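Side-chain contacts in protein Kinase A (Toxoplasma gondii, PDB 5J3U), which binds two molecules of cyclic AMP, one in each of its cyclic nucleotide-binding domains, and as a regulatory chain probably restrains the kinase's catalytic subunit: residues P200-V203 and K204-Q207; T128-R131 and S132-S136. All blocks are in the same frame, centred on the assembly; numbering follows the deposited sequence.

In the fold
Both contacts are local, each within one continuous run of chain. Neither closes a long loop, and they neither nest nor cross. From the N terminus, strand 109-115 leads into helix 116-138, where interaction 2 lies. The side chains of that contact reach strand 159-165, helix 149-157 and E184, which ties the helix to the second domain. The chain then lays down strands 159-165 to 187-192, about half of the second domain's strands, before interaction 1 opens. Interaction 1 lies on strand 201-206, an outermost strand of its sheet, beside one bound cyclic AMP. The two centres are about 29 Å apart and the contacts do not touch.

Interaction 1. Residues P200-V203 and K204-Q207; sequences PIEV and KKYQ. With CMP (adenosine-3',5'-cyclic-monophosphate), chain B.
E202 and K205 form a salt bridge along the exposed side of the strand, with V203 and K204 between them in the sequence. K205 NZ donates to E202 OE2 at 2.9 Å, on the syn side of the carboxylate. The two side chains cross at about a right angle. E202 stretches out with CG anti to its backbone N (chi1 177°). K205 is extended as far as CE, then turns at its last torsion (chi4 -67°), which brings the ammonium back to the carboxylate. K205 CG and CE both lie 3.2 Å from E202 OE2, as the chain passes across the carboxylate before NZ turns in.

V203 and K204 form a classic beta bulge: both face A190 of strand 187-192, the hairpin partner. The bulge belongs to strand 201-206, outermost in its antiparallel sheet in the second cyclic nucleotide-binding domain. V203 turns to the bound cyclic AMP, with its CG2 3.7 Å from N7 of the adenine. K204 sets its CG over one face of the Y206 ring, 3.9 Å above the plane and toward the rim. Y206 OH in turn lies 3.1 Å from C8 of the nucleotide, and its ring also meets F212.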
# COMPACT_ATOMS: atom_id res chain seq x y z
N PRO A 200 -1.17 -15.18 -27.85
CA PRO A 200 -2.29 -14.45 -27.23
C PRO A 200 -3.00 -13.54 -28.22
O PRO A 200 -2.37 -13.04 -29.13
CB PRO A 200 -1.62 -13.64 -26.14
CG PRO A 200 -0.20 -13.66 -26.43
CD PRO A 200 0.14 -14.80 -27.33
N ILE A 201 -4.29 -13.35 -28.02
CA ILE A 201 -5.07 -12.43 -28.83
C ILE A 201 -5.69 -11.38 -27.93
O ILE A 201 -5.96 -11.65 -26.75
CB ILE A 201 -6.14 -13.16 -29.63
CG1 ILE A 201 -7.13 -13.86 -28.75
CG2 ILE A 201 -5.46 -14.17 -30.57
CD1 ILE A 201 -8.42 -14.24 -29.47
N GLU A 202 -5.90 -10.19 -28.47
CA GLU A 202 -6.51 -9.13 -27.68
C GLU A 202 -7.92 -9.52 -27.35
O GLU A 202 -8.65 -9.94 -28.22
CB GLU A 202 -6.46 -7.79 -28.39
CG GLU A 202 -7.16 -6.72 -27.56
CD GLU A 202 -7.23 -5.39 -28.28
OE1 GLU A 202 -6.20 -4.98 -28.88
OE2 GLU A 202 -8.33 -4.79 -28.23
N VAL A 203 -8.30 -9.37 -26.08
CA VAL A 203 -9.61 -9.74 -25.57
C VAL A 203 -10.35 -8.61 -24.82
O VAL A 203 -11.55 -8.75 -24.53
CB VAL A 203 -9.57 -11.00 -24.68
CG1 VAL A 203 -9.12 -12.19 -25.51
CG2 VAL A 203 -8.64 -10.86 -23.49
N LYS A 204 -9.67 -7.51 -24.53
CA LYS A 204 -10.37 -6.39 -23.85
C LYS A 204 -9.50 -5.18 -23.91
O LYS A 204 -8.28 -5.29 -23.92
CB LYS A 204 -10.69 -6.73 -22.39
CG LYS A 204 -11.62 -5.72 -21.73
CD LYS A 204 -12.29 -6.40 -20.57
CE LYS A 204 -13.14 -5.43 -19.79
NZ LYS A 204 -14.49 -5.32 -20.41
N LYS A 205 -10.12 -3.98 -23.94
CA LYS A 205 -9.41 -2.73 -23.91
C LYS A 205 -9.88 -2.03 -22.64
O LYS A 205 -11.06 -2.09 -22.36
CB LYS A 205 -9.80 -1.85 -25.12
CG LYS A 205 -9.66 -2.51 -26.48
CD LYS A 205 -10.27 -1.64 -27.61
CE LYS A 205 -9.96 -2.17 -29.01
NZ LYS A 205 -8.50 -2.08 -29.36
N TYR A 206 -8.96 -1.49 -21.86
CA TYR A 206 -9.32 -0.83 -20.59
C TYR A 206 -9.15 0.65 -20.74
O TYR A 206 -8.25 1.11 -21.41
CB TYR A 206 -8.43 -1.30 -19.43
CG TYR A 206 -8.71 -2.72 -19.06
CD1 TYR A 206 -9.93 -3.11 -18.57
CD2 TYR A 206 -7.76 -3.71 -19.29
CE1 TYR A 206 -10.21 -4.41 -18.26
CE2 TYR A 206 -8.00 -5.03 -18.91
CZ TYR A 206 -9.21 -5.38 -18.42
OH TYR A 206 -9.50 -6.68 -18.12
N GLN A 207 -9.98 1.38 -20.02
CA GLN A 207 -9.86 2.84 -19.90
C GLN A 207 -9.98 3.21 -18.42
O GLN A 207 -10.26 2.38 -17.56
CB GLN A 207 -11.00 3.54 -20.66
CG GLN A 207 -10.99 3.36 -22.16
CD GLN A 207 -9.75 3.93 -22.90
OE1 GLN A 207 -9.17 5.02 -22.56
NE2 GLN A 207 -9.32 3.17 -23.95
P CMP B . -6.41 -12.15 -13.61
O1P CMP B . -6.10 -11.95 -12.18
O2P CMP B . -6.56 -13.59 -14.12
O5' CMP B . -5.26 -11.43 -14.46
C5' CMP B . -5.50 -11.26 -15.87
C4' CMP B . -6.75 -10.38 -15.94
O4' CMP B . -7.23 -10.10 -17.27
C3' CMP B . -7.94 -11.12 -15.36
O3' CMP B . -7.74 -11.28 -13.95
C2' CMP B . -9.11 -10.26 -15.78
O2' CMP B . -9.24 -9.09 -14.93
C1' CMP B . -8.59 -9.75 -17.12
N9 CMP B . -9.29 -10.30 -18.24
C8 CMP B . -9.73 -9.54 -19.26
N7 CMP B . -10.33 -10.34 -20.23
C5 CMP B . -10.22 -11.62 -19.81
C6 CMP B . -10.64 -12.96 -20.32
N6 CMP B . -11.29 -13.11 -21.51
N1 CMP B . -10.35 -14.01 -19.53
C2 CMP B . -9.68 -13.95 -18.34
N3 CMP B . -9.28 -12.74 -17.83
C4 CMP B . -9.54 -11.59 -18.49

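Interaction 2. Residues T128-R131 and S132-S136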
# COMPACT_ATOMS: atom_id res chain seq x y z
N THR A 128 -2.02 13.30 2.63
CA THR A 128 -3.43 13.54 2.90
C THR A 128 -4.16 13.90 1.62
O THR A 128 -5.30 13.46 1.43
CB THR A 128 -3.72 14.56 4.01
OG1 THR A 128 -3.30 15.84 3.60
CG2 THR A 128 -3.01 14.20 5.36
N LYS A 129 -3.50 14.61 0.73
CA LYS A 129 -4.09 14.85 -0.57
C LYS A 129 -4.28 13.58 -1.40
O LYS A 129 -5.34 13.41 -2.06
CB LYS A 129 -3.24 15.83 -1.35
CG LYS A 129 -3.95 16.27 -2.61
CD LYS A 129 -3.28 17.45 -3.31
CE LYS A 129 -3.86 17.57 -4.71
NZ LYS A 129 -3.20 18.69 -5.43
N ARG A 130 -3.27 12.72 -1.39
CA ARG A 130 -3.37 11.48 -2.13
C ARG A 130 -4.58 10.65 -1.66
O ARG A 130 -5.32 10.11 -2.47
CB ARG A 130 -2.09 10.66 -2.05
CG ARG A 130 -2.05 9.53 -3.05
CD ARG A 130 -2.01 10.21 -4.42
NE ARG A 130 -2.08 9.40 -5.61
CZ ARG A 130 -3.19 9.05 -6.28
NH1 ARG A 130 -4.41 9.32 -5.81
NH2 ARG A 130 -3.05 8.38 -7.40
N ARG A 131 -4.74 10.55 -0.35
CA ARG A 131 -5.84 9.78 0.26
C ARG A 131 -7.19 10.33 -0.19
O ARG A 131 -8.08 9.57 -0.59
CB ARG A 131 -5.70 9.72 1.81
CG ARG A 131 -6.91 9.27 2.62
CD ARG A 131 -7.59 7.99 2.12
NE ARG A 131 -8.67 7.54 3.02
CZ ARG A 131 -9.91 8.03 3.04
NH1 ARG A 131 -10.78 7.50 3.89
NH2 ARG A 131 -10.27 9.05 2.24
N SER A 132 -7.31 11.67 -0.15
CA SER A 132 -8.53 12.32 -0.57
C SER A 132 -8.81 12.07 -2.06
O SER A 132 -9.93 11.78 -2.45
CB SER A 132 -8.47 13.81 -0.23
OG SER A 132 -9.69 14.40 -0.60
N MET A 133 -7.76 12.12 -2.87
CA MET A 133 -7.90 11.88 -4.31
C MET A 133 -8.29 10.42 -4.56
O MET A 133 -9.13 10.17 -5.44
CB MET A 133 -6.61 12.24 -5.05
CG MET A 133 -6.32 13.73 -5.00
SD MET A 133 -7.46 14.73 -6.00
CE MET A 133 -6.86 14.38 -7.65
N TYR A 134 -7.76 9.49 -3.76
CA TYR A 134 -8.19 8.07 -3.88
C TYR A 134 -9.67 7.95 -3.51
O TYR A 134 -10.44 7.28 -4.22
CB TYR A 134 -7.40 7.12 -3.01
CG TYR A 134 -6.04 6.72 -3.51
CD1 TYR A 134 -5.82 6.31 -4.83
CD2 TYR A 134 -4.96 6.65 -2.59
CE1 TYR A 134 -4.56 5.90 -5.26
CE2 TYR A 134 -3.69 6.21 -2.99
CZ TYR A 134 -3.50 5.84 -4.31
OH TYR A 134 -2.24 5.43 -4.67
N ASP A 135 -10.08 8.62 -2.44
CA ASP A 135 -11.48 8.58 -2.08
C ASP A 135 -12.43 9.09 -3.17
O ASP A 135 -13.45 8.48 -3.44
CB ASP A 135 -11.71 9.32 -0.81
CG ASP A 135 -13.03 8.93 -0.17
OD1 ASP A 135 -13.33 7.68 -0.06
OD2 ASP A 135 -13.71 9.88 0.22
N SER A 136 -12.05 10.22 -3.78
CA SER A 136 -12.75 10.79 -4.90
C SER A 136 -12.83 9.89 -6.07
O SER A 136 -13.93 9.66 -6.63
CB SER A 136 -12.11 12.11 -5.25
OG SER A 136 -12.79 12.66 -6.33
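R130 O accepts the backbone N-H of Y134 at 2.8 Å, a bond typical of an alpha helix. Its neighbours follow the same i to i+4 pattern. S132 N donates to T128 O, M133 N to K129 O, and D135 N to R131 O.

One turn apart, the side chains of R130 and Y134 also meet. The guanidinium lies flat over one face of the ring, with the two planes 21° apart. This is a cation-pi stack, with R130 CZ 4.0 Å from the ring centroid. NH1 stands over the CD1-CE1 side of the ring, 3.5 Å from Y134 CD1. On the same side of the ring plane, R130 CG lies 3.7 Å from Y134 CE2. The arginine gets there by a bend at its second torsion (chi2 66°), which folds the chain along the ring. Both polar ends have partners further off. R130 NH2 forms a salt bridge with E184, and Y134 OH is hydrogen-bonded to T161.

R131 and D135 run side by side in the same direction. R131 NH2 rests against D135 CB at 3.4 Å. The carboxylate lies well out of the guanidinium plane, with OD1 4.1 Å from NH2. The pair is therefore an attraction of charges beyond salt-bridge range. The firmer partner of R131 is D157, which forms a salt bridge with NE.

M133 packs its CG against K129 O at 3.1 Å on another side of the helix.

R130 was modelled in two conformers. In the one described it has the Y134 ring against its face and the carboxylate of E184 at NH2; for the other this double hold is not certain. The carboxylates of E184, D157 and D135 probably balance the two arginine charges, which would tend to keep those acids ionised.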